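PDB 7CBC: De novo designed switch protein caging a hemagglutinin binder (sCageHA267_1S) from Synthetic construct, which is a designed biosensor switch, built on a helical bundle, that cages a hemagglutinin binder, probably releasing it when the switch opens. Local coordinates for residues F122-N133 with L221-N232; S2-E10 with A92-A101. All coordinates share one frame; numbering follows the deposited sequence.

Contact 1: F122-N133 with L221-N232; sequences FLEAAAKLQELN and LLRALAQLQELN
Asn133 and Gln229 join their side-chain amides in a cyclic pair of hydrogen bonds between helices 99-142 and 195-239. Asn133 ND2 donates to Gln229 OE1 at 2.9 Å, and Gln229 NE2 returns the bond to Asn133 OD1 at 3.0 Å. Each donor lies in its acceptor's carbonyl plane on a lone pair, and the two amides are only 15° from coplanar, so each fixes the other's flip. Gln229 can face Asn133 because its chain bends at chi2 (65°).

Toward the N-terminal ends of the two segments, Leu225 is a knob in the hole formed by Phe122, Ala125, Ala126 and Leu129. Its CD1 meets Leu129 CD1 tip to tip at 3.6 Å, while its CD2 lies 3.6 Å from Phe122 CE1. The Phe122 ring has Leu221 CB over one face, a CH-pi contact with CB 4.0 Å from the ring centroid. Leu129 CD2 leans against Gln229 CD at 4.0 Å, linking the apolar layer to the amides.

A second shell steadies the buried amides: Asn232 ND2 gives Gln229 OE1 a weak bond, Ser160 of helix 146-190 hydrogen-bonds Gln229 NE2, and Gln34 of helix 3-46 holds Asn232 OD1. A leucine in place of Gln229 would probably leave both polar ends of the Asn133 amide without their mates in a buried layer. The segments run nearly parallel, 9° apart with axes 11.0 Å from each other, and their leucine knob next to a buried hydrogen-bond network is characteristic of designed helical bundles.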
loop_
_atom_site.group_PDB
_atom_site.type_symbol
_atom_site.label_atom_id
_atom_site.label_comp_id
_atom_site.label_asym_id
_atom_site.label_seq_id
_atom_site.Cartn_x
_atom_site.Cartn_y
_atom_site.Cartn_z
ATOM N N PHE A 122 3.227 5.813 4.500
ATOM C CA PHE A 122 2.009 5.187 5.006
ATOM C C PHE A 122 2.268 4.442 6.309
ATOM O O PHE A 122 1.463 4.516 7.253
ATOM C CB PHE A 122 1.412 4.232 3.974
ATOM C CG PHE A 122 0.351 3.333 4.545
ATOM C CD1 PHE A 122 -0.950 3.789 4.702
ATOM C CD2 PHE A 122 0.662 2.037 4.947
ATOM C CE1 PHE A 122 -1.932 2.968 5.258
ATOM C CE2 PHE A 122 -0.310 1.211 5.503
ATOM C CZ PHE A 122 -1.608 1.677 5.661
ATOM N N LEU A 123 3.374 3.703 6.379
ATOM C CA LEU A 123 3.644 2.916 7.571
ATOM C C LEU A 123 3.866 3.820 8.776
ATOM O O LEU A 123 3.464 3.488 9.898
ATOM C CB LEU A 123 4.847 2.006 7.332
ATOM C CG LEU A 123 5.289 1.160 8.526
ATOM C CD1 LEU A 123 4.120 0.394 9.123
ATOM C CD2 LEU A 123 6.413 0.203 8.140
ATOM N N GLU A 124 4.477 4.985 8.556
ATOM C CA GLU A 124 4.724 5.893 9.663
ATOM C C GLU A 124 3.412 6.423 10.234
ATOM O O GLU A 124 3.232 6.464 11.463
ATOM C CB GLU A 124 5.673 7.007 9.203
ATOM C CG GLU A 124 7.108 6.478 8.966
ATOM C CD GLU A 124 8.044 7.450 8.218
ATOM O OE1 GLU A 124 9.270 7.162 8.136
ATOM O OE2 GLU A 124 7.563 8.488 7.705
ATOM N N ALA A 125 2.453 6.749 9.366
ATOM C CA ALA A 125 1.128 7.139 9.845
ATOM C C ALA A 125 0.454 6.005 10.599
ATOM O O ALA A 125 -0.265 6.244 11.572
ATOM C CB ALA A 125 0.242 7.592 8.685
ATOM N N ALA A 126 0.660 4.760 10.173
ATOM C CA ALA A 126 0.056 3.654 10.917
ATOM C C ALA A 126 0.700 3.486 12.289
ATOM O O ALA A 126 0.009 3.181 13.276
ATOM C CB ALA A 126 0.156 2.356 10.107
ATOM N N ALA A 127 2.018 3.684 12.385
ATOM C CA ALA A 127 2.666 3.627 13.697
ATOM C C ALA A 127 2.199 4.763 14.599
ATOM O O ALA A 127 1.957 4.553 15.798
ATOM C CB ALA A 127 4.185 3.668 13.549
ATOM N N LYS A 128 2.068 5.974 14.051
ATOM C CA LYS A 128 1.639 7.100 14.871
ATOM C C LYS A 128 0.230 6.887 15.414
ATOM O O LYS A 128 -0.028 7.162 16.591
ATOM C CB LYS A 128 1.715 8.405 14.085
ATOM C CG LYS A 128 3.138 8.858 13.779
ATOM C CD LYS A 128 3.125 10.172 13.026
ATOM C CE LYS A 128 4.509 10.580 12.576
ATOM N NZ LYS A 128 4.458 11.940 11.956
ATOM N N LEU A 129 -0.690 6.391 14.582
ATOM C CA LEU A 129 -2.027 6.100 15.082
ATOM C C LEU A 129 -1.987 5.032 16.163
ATOM O O LEU A 129 -2.721 5.122 17.152
ATOM C CB LEU A 129 -2.956 5.675 13.952
ATOM C CG LEU A 129 -3.240 6.730 12.887
ATOM C CD1 LEU A 129 -4.038 6.123 11.739
ATOM C CD2 LEU A 129 -3.984 7.905 13.494
ATOM N N GLN A 130 -1.134 4.017 16.007
ATOM C CA GLN A 130 -1.054 2.978 17.035
ATOM C C GLN A 130 -0.591 3.551 18.368
ATOM O O GLN A 130 -1.225 3.329 19.408
ATOM C CB GLN A 130 -0.117 1.860 16.597
ATOM C CG GLN A 130 -0.157 0.645 17.514
ATOM C CD GLN A 130 -1.402 -0.200 17.298
ATOM O OE1 GLN A 130 -2.315 0.190 16.566
ATOM N NE2 GLN A 130 -1.439 -1.372 17.924
ATOM N N GLU A 131 0.523 4.279 18.359
ATOM C CA GLU A 131 1.013 4.899 19.583
ATOM C C GLU A 131 -0.045 5.812 20.194
ATOM O O GLU A 131 -0.297 5.770 21.409
ATOM C CB GLU A 131 2.300 5.657 19.266
ATOM C CG GLU A 131 2.646 6.766 20.245
ATOM C CD GLU A 131 3.769 7.639 19.716
ATOM O OE1 GLU A 131 3.915 7.717 18.475
ATOM O OE2 GLU A 131 4.500 8.247 20.531
ATOM N N LEU A 132 -0.695 6.620 19.358
ATOM C CA LEU A 132 -1.823 7.421 19.805
ATOM C C LEU A 132 -2.906 6.552 20.417
ATOM O O LEU A 132 -3.465 6.892 21.466
ATOM C CB LEU A 132 -2.395 8.219 18.635
ATOM C CG LEU A 132 -3.661 8.994 18.984
ATOM C CD1 LEU A 132 -3.270 10.302 19.628
ATOM C CD2 LEU A 132 -4.488 9.242 17.744
ATOM N N ASN A 133 -3.220 5.421 19.781
ATOM C CA ASN A 133 -4.318 4.606 20.285
ATOM C C ASN A 133 -3.961 3.931 21.604
ATOM O O ASN A 133 -4.842 3.705 22.443
ATOM C CB ASN A 133 -4.725 3.576 19.237
ATOM C CG ASN A 133 -5.430 4.209 18.053
ATOM O OD1 ASN A 133 -6.089 5.239 18.193
ATOM N ND2 ASN A 133 -5.266 3.614 16.870
ATOM N N LEU A 221 -4.806 1.323 0.817
ATOM C CA LEU A 221 -4.303 1.158 2.171
ATOM C C LEU A 221 -4.697 2.337 3.050
ATOM O O LEU A 221 -5.084 2.154 4.206
ATOM C CB LEU A 221 -2.789 1.000 2.137
ATOM C CG LEU A 221 -2.258 -0.328 1.591
ATOM C CD1 LEU A 221 -0.796 -0.186 1.315
ATOM C CD2 LEU A 221 -2.490 -1.439 2.605
ATOM N N LEU A 222 -4.597 3.558 2.523
ATOM C CA LEU A 222 -4.894 4.726 3.344
ATOM C C LEU A 222 -6.382 4.821 3.658
ATOM O O LEU A 222 -6.762 5.203 4.773
ATOM C CB LEU A 222 -4.418 6.004 2.658
ATOM C CG LEU A 222 -4.736 7.229 3.520
ATOM C CD1 LEU A 222 -4.157 7.045 4.900
ATOM C CD2 LEU A 222 -4.202 8.491 2.915
ATOM N N ARG A 223 -7.243 4.488 2.695
ATOM C CA ARG A 223 -8.675 4.501 2.981
ATOM C C ARG A 223 -9.027 3.501 4.068
ATOM O O ARG A 223 -9.843 3.792 4.946
ATOM C CB ARG A 223 -9.475 4.221 1.714
ATOM C CG ARG A 223 -9.480 5.401 0.762
ATOM C CD ARG A 223 -10.535 5.257 -0.321
ATOM N NE ARG A 223 -10.220 4.158 -1.221
ATOM C CZ ARG A 223 -9.607 4.304 -2.392
ATOM N NH1 ARG A 223 -9.239 5.509 -2.809
ATOM N NH2 ARG A 223 -9.355 3.240 -3.139
ATOM N N ALA A 224 -8.426 2.312 4.026
ATOM C CA ALA A 224 -8.670 1.331 5.075
ATOM C C ALA A 224 -8.150 1.820 6.417
ATOM O O ALA A 224 -8.800 1.616 7.453
ATOM C CB ALA A 224 -8.021 0.001 4.706
ATOM N N LEU A 225 -6.973 2.452 6.428
ATOM C CA LEU A 225 -6.436 2.971 7.682
ATOM C C LEU A 225 -7.363 4.021 8.283
ATOM O O LEU A 225 -7.658 3.985 9.488
ATOM C CB LEU A 225 -5.039 3.548 7.454
ATOM C CG LEU A 225 -4.290 4.135 8.657
ATOM C CD1 LEU A 225 -4.143 3.086 9.768
ATOM C CD2 LEU A 225 -2.916 4.743 8.267
ATOM N N ALA A 226 -7.850 4.954 7.455
ATOM C CA ALA A 226 -8.759 5.991 7.943
ATOM C C ALA A 226 -10.065 5.395 8.465
ATOM O O ALA A 226 -10.520 5.740 9.566
ATOM C CB ALA A 226 -9.033 7.016 6.851
ATOM N N GLN A 227 -10.682 4.492 7.699
ATOM C CA GLN A 227 -11.913 3.859 8.173
ATOM C C GLN A 227 -11.684 3.075 9.464
ATOM O O GLN A 227 -12.538 3.088 10.367
ATOM C CB GLN A 227 -12.487 2.954 7.094
ATOM C CG GLN A 227 -13.248 3.712 6.030
ATOM C CD GLN A 227 -13.642 2.815 4.876
ATOM O OE1 GLN A 227 -12.806 2.103 4.320
ATOM N NE2 GLN A 227 -14.922 2.835 4.512
ATOM N N LEU A 228 -10.545 2.385 9.576
ATOM C CA LEU A 228 -10.244 1.678 10.814
ATOM C C LEU A 228 -10.112 2.642 11.989
ATOM O O LEU A 228 -10.537 2.333 13.106
ATOM C CB LEU A 228 -8.969 0.862 10.657
ATOM C CG LEU A 228 -9.137 -0.476 9.951
ATOM C CD1 LEU A 228 -7.882 -1.299 10.165
ATOM C CD2 LEU A 228 -10.377 -1.216 10.424
ATOM N N GLN A 229 -9.515 3.813 11.762
ATOM C CA GLN A 229 -9.322 4.745 12.862
ATOM C C GLN A 229 -10.620 5.438 13.253
ATOM O O GLN A 229 -10.761 5.853 14.404
ATOM C CB GLN A 229 -8.253 5.772 12.506
ATOM C CG GLN A 229 -7.890 6.737 13.620
ATOM C CD GLN A 229 -7.242 6.082 14.838
ATOM O OE1 GLN A 229 -6.799 4.927 14.797
ATOM N NE2 GLN A 229 -7.165 6.836 15.927
ATOM N N GLU A 230 -11.574 5.583 12.329
ATOM C CA GLU A 230 -12.883 6.094 12.733
ATOM C C GLU A 230 -13.616 5.099 13.626
ATOM O O GLU A 230 -14.231 5.491 14.625
ATOM C CB GLU A 230 -13.728 6.446 11.512
ATOM C CG GLU A 230 -13.473 7.842 10.967
ATOM C CD GLU A 230 -14.500 8.855 11.451
ATOM O OE1 GLU A 230 -14.260 9.513 12.490
ATOM O OE2 GLU A 230 -15.555 8.988 10.788
ATOM N N LEU A 231 -13.557 3.808 13.295
ATOM C CA LEU A 231 -14.057 2.794 14.219
ATOM C C LEU A 231 -13.395 2.914 15.579
ATOM O O LEU A 231 -14.069 2.819 16.619
ATOM C CB LEU A 231 -13.814 1.393 13.669
ATOM C CG LEU A 231 -14.701 0.869 12.548
ATOM C CD1 LEU A 231 -14.411 -0.606 12.362
ATOM C CD2 LEU A 231 -16.172 1.096 12.873
ATOM N N ASN A 232 -12.072 3.092 15.597
ATOM C CA ASN A 232 -11.345 3.107 16.862
ATOM C C ASN A 232 -11.800 4.258 17.757
ATOM O O ASN A 232 -12.099 4.058 18.938
ATOM C CB ASN A 232 -9.846 3.178 16.597
ATOM C CG ASN A 232 -9.283 1.866 16.124
ATOM O OD1 ASN A 232 -9.936 0.828 16.209
ATOM N ND2 ASN A 232 -8.063 1.902 15.610
#

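Contact 2: S2-E10 with A92-A101; sequences SELARKLLE and AISGSGSYLA
Leu4 provides most of the apolar contact, reaching from the first turn of helix 3-46 into the bend between helices 50-93 and 99-142. Its CG presses on Ile93 CD1 at 3.4 Å, tighter than usual for two carbons, while its CD2 rests 3.8 Å from Ala101 CB and also touches Ser98 CB. Leu4 CD2 comes closest to Ser96 OG, at 3.1 Å, a close contact and not a hydrogen bond. Leu4 thereby meets both helices that flank the loop. One turn on, Lys7 lays its CG 3.9 Å from Ile93 CD1, and Leu8 CD2 approaches Ala101 O.

The polar bonds stay within each segment. Ser96 OG donates to Ile93 O at 2.8 Å, tilted 16° from the carbonyl plane, and the same oxygen also accepts from Ser96 N; two bonds thus fasten the turn against which Leu4 packs. Ser2 caps helix 3-46, its OG accepting from Ala5 N and weakly from Leu4 N, whereas Ser98 caps helix 99-142 through a weak bond from Ala101 N.

Lys7 bends at chi2 and chi3, turning its ammonium away from the loop to a salt bridge with Glu10, NZ to OE1 2.8 Å. Cohesion across the segments therefore comes mainly from aliphatic side chains, which also rest on the Ser96 hydroxyl and Ala101 carbonyl; serine caps shape each partner separately.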
loop_
_atom_site.group_PDB
_atom_site.type_symbol
_atom_site.label_atom_id
_atom_site.label_comp_id
_atom_site.label_asym_id
_atom_site.label_seq_id
_atom_site.Cartn_x
_atom_site.Cartn_y
_atom_site.Cartn_z
ATOM N N SER A 2 11.263 -5.040 -29.794
ATOM C CA SER A 2 12.646 -4.682 -29.483
ATOM C C SER A 2 13.047 -5.425 -28.223
ATOM O O SER A 2 12.245 -5.514 -27.287
ATOM C CB SER A 2 12.837 -3.181 -29.246
ATOM O OG SER A 2 13.990 -2.945 -28.452
ATOM N N GLU A 3 14.277 -5.935 -28.158
ATOM C CA GLU A 3 14.681 -6.579 -26.911
ATOM C C GLU A 3 14.789 -5.578 -25.764
ATOM O O GLU A 3 14.549 -5.940 -24.604
ATOM C CB GLU A 3 15.998 -7.329 -27.090
ATOM C CG GLU A 3 16.181 -8.421 -26.039
ATOM C CD GLU A 3 14.946 -9.301 -25.900
ATOM O OE1 GLU A 3 14.418 -9.766 -26.938
ATOM O OE2 GLU A 3 14.497 -9.516 -24.752
ATOM N N LEU A 4 15.135 -4.321 -26.057
ATOM C CA LEU A 4 15.242 -3.324 -25.000
ATOM C C LEU A 4 13.866 -2.880 -24.520
ATOM O O LEU A 4 13.680 -2.587 -23.336
ATOM C CB LEU A 4 16.054 -2.131 -25.480
ATOM C CG LEU A 4 17.512 -2.095 -25.020
ATOM C CD1 LEU A 4 18.189 -3.444 -25.196
ATOM C CD2 LEU A 4 18.282 -1.006 -25.733
ATOM N N ALA A 5 12.889 -2.822 -25.424
ATOM C CA ALA A 5 11.530 -2.519 -24.997
ATOM C C ALA A 5 10.969 -3.636 -24.128
ATOM O O ALA A 5 10.262 -3.371 -23.149
ATOM C CB ALA A 5 10.636 -2.280 -26.210
ATOM N N ARG A 6 11.262 -4.893 -24.476
ATOM C CA ARG A 6 10.767 -6.005 -23.674
ATOM C C ARG A 6 11.402 -6.014 -22.300
ATOM O O ARG A 6 10.785 -6.455 -21.326
ATOM C CB ARG A 6 11.049 -7.334 -24.364
ATOM C CG ARG A 6 10.300 -7.518 -25.637
ATOM C CD ARG A 6 10.555 -8.896 -26.230
ATOM N NE ARG A 6 9.323 -9.659 -26.176
ATOM C CZ ARG A 6 8.419 -9.657 -27.152
ATOM N NH1 ARG A 6 8.623 -8.934 -28.250
ATOM N NH2 ARG A 6 7.305 -10.365 -27.031
ATOM N N LYS A 7 12.638 -5.550 -22.211
ATOM C CA LYS A 7 13.321 -5.521 -20.932
ATOM C C LYS A 7 12.723 -4.446 -20.034
ATOM O O LYS A 7 12.506 -4.683 -18.843
ATOM C CB LYS A 7 14.825 -5.354 -21.198
ATOM C CG LYS A 7 15.767 -4.916 -20.082
ATOM C CD LYS A 7 15.328 -5.206 -18.645
ATOM C CE LYS A 7 15.040 -6.642 -18.259
ATOM N NZ LYS A 7 14.408 -6.628 -16.912
ATOM N N LEU A 8 12.389 -3.286 -20.597
ATOM C CA LEU A 8 11.747 -2.236 -19.819
ATOM C C LEU A 8 10.408 -2.698 -19.265
ATOM O O LEU A 8 10.147 -2.577 -18.060
ATOM C CB LEU A 8 11.573 -0.986 -20.677
ATOM C CG LEU A 8 12.903 -0.300 -20.949
ATOM C CD1 LEU A 8 12.781 0.694 -22.105
ATOM C CD2 LEU A 8 13.381 0.377 -19.681
ATOM N N LEU A 9 9.547 -3.242 -20.128
ATOM C CA LEU A 9 8.263 -3.744 -19.656
ATOM C C LEU A 9 8.455 -4.831 -18.607
ATOM O O LEU A 9 7.721 -4.888 -17.618
ATOM C CB LEU A 9 7.443 -4.262 -20.833
ATOM C CG LEU A 9 6.018 -4.722 -20.546
ATOM C CD1 LEU A 9 5.184 -3.588 -19.956
ATOM C CD2 LEU A 9 5.374 -5.257 -21.822
ATOM N N GLU A 10 9.456 -5.687 -18.796
ATOM C CA GLU A 10 9.745 -6.737 -17.827
ATOM C C GLU A 10 10.165 -6.147 -16.477
ATOM O O GLU A 10 9.760 -6.644 -15.414
ATOM C CB GLU A 10 10.817 -7.652 -18.424
ATOM C CG GLU A 10 11.421 -8.715 -17.536
ATOM C CD GLU A 10 12.752 -9.214 -18.122
ATOM O OE1 GLU A 10 13.758 -9.286 -17.375
ATOM O OE2 GLU A 10 12.797 -9.504 -19.344
ATOM N N ALA A 92 21.259 -4.546 -19.197
ATOM C CA ALA A 92 21.002 -4.605 -20.629
ATOM C C ALA A 92 20.923 -3.214 -21.249
ATOM O O ALA A 92 21.365 -3.027 -22.388
ATOM C CB ALA A 92 19.715 -5.385 -20.903
ATOM N N ILE A 93 20.403 -2.226 -20.511
ATOM C CA ILE A 93 20.156 -0.902 -21.087
ATOM C C ILE A 93 21.433 -0.066 -21.105
ATOM O O ILE A 93 21.800 0.508 -22.140
ATOM C CB ILE A 93 19.027 -0.176 -20.325
ATOM C CG1 ILE A 93 17.638 -0.722 -20.674
ATOM C CG2 ILE A 93 19.074 1.329 -20.571
ATOM C CD1 ILE A 93 17.625 -1.881 -21.626
ATOM N N SER A 94 22.130 0.009 -19.965
ATOM C CA SER A 94 23.250 0.942 -19.831
ATOM C C SER A 94 24.307 0.742 -20.908
ATOM O O SER A 94 24.914 1.712 -21.374
ATOM C CB SER A 94 23.884 0.817 -18.446
ATOM O OG SER A 94 23.268 1.700 -17.533
ATOM N N GLY A 95 24.542 -0.502 -21.318
ATOM C CA GLY A 95 25.588 -0.772 -22.277
ATOM C C GLY A 95 25.168 -0.787 -23.725
ATOM O O GLY A 95 25.992 -1.087 -24.593
ATOM N N SER A 96 23.908 -0.474 -24.025
ATOM C CA SER A 96 23.406 -0.556 -25.390
ATOM C C SER A 96 23.517 0.761 -26.145
ATOM O O SER A 96 23.382 0.768 -27.378
ATOM C CB SER A 96 21.942 -1.004 -25.389
ATOM O OG SER A 96 21.120 -0.004 -24.807
ATOM N N GLY A 97 23.751 1.867 -25.442
ATOM C CA GLY A 97 23.855 3.154 -26.100
ATOM C C GLY A 97 22.552 3.698 -26.638
ATOM O O GLY A 97 22.568 4.493 -27.580
ATOM N N SER A 98 21.419 3.290 -26.068
ATOM C CA SER A 98 20.106 3.746 -26.515
ATOM C C SER A 98 19.654 4.874 -25.590
ATOM O O SER A 98 19.380 4.644 -24.405
ATOM C CB SER A 98 19.100 2.596 -26.521
ATOM O OG SER A 98 17.847 3.015 -27.041
ATOM N N TYR A 99 19.586 6.093 -26.129
ATOM C CA TYR A 99 19.166 7.226 -25.310
ATOM C C TYR A 99 17.737 7.056 -24.808
ATOM O O TYR A 99 17.398 7.538 -23.719
ATOM C CB TYR A 99 19.318 8.524 -26.110
ATOM C CG TYR A 99 18.533 9.703 -25.573
ATOM C CD1 TYR A 99 19.009 10.464 -24.508
ATOM C CD2 TYR A 99 17.317 10.064 -26.141
ATOM C CE1 TYR A 99 18.281 11.556 -24.018
ATOM C CE2 TYR A 99 16.585 11.138 -25.668
ATOM C CZ TYR A 99 17.067 11.886 -24.606
ATOM O OH TYR A 99 16.320 12.952 -24.145
ATOM N N LEU A 100 16.884 6.376 -25.579
ATOM C CA LEU A 100 15.488 6.223 -25.183
ATOM C C LEU A 100 15.337 5.158 -24.099
ATOM O O LEU A 100 14.612 5.360 -23.121
ATOM C CB LEU A 100 14.625 5.897 -26.407
ATOM C CG LEU A 100 14.598 6.972 -27.508
ATOM C CD1 LEU A 100 14.026 6.424 -28.797
ATOM C CD2 LEU A 100 13.816 8.200 -27.074
ATOM N N ALA A 101 16.020 4.022 -24.260
ATOM C CA ALA A 101 16.023 2.996 -23.223
ATOM C C ALA A 101 16.505 3.558 -21.891
ATOM O O ALA A 101 15.917 3.283 -20.842
ATOM C CB ALA A 101 16.896 1.817 -23.659
#

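Overall arrangement
From the N terminus, helix 3-46 runs out along the bundle and helix 50-93 returns, so that contact 2 closes the first helical hairpin and also catches the start of helix 99-142. Farther along that third helix, 122-133 opens contact 1, which closes only at 221-232, after helix 146-190 and much of helix 195-239. The two loops follow in series, neither nesting nor crossing, with helix 99-142 common to both. The centres of contacts 1 and 2 are about 41 Å apart, on opposite sides of the chain's centre. Contact 1 ties the third helix to the fifth in the buried interior, whereas contact 2 secures the loop end where the first three helices meet.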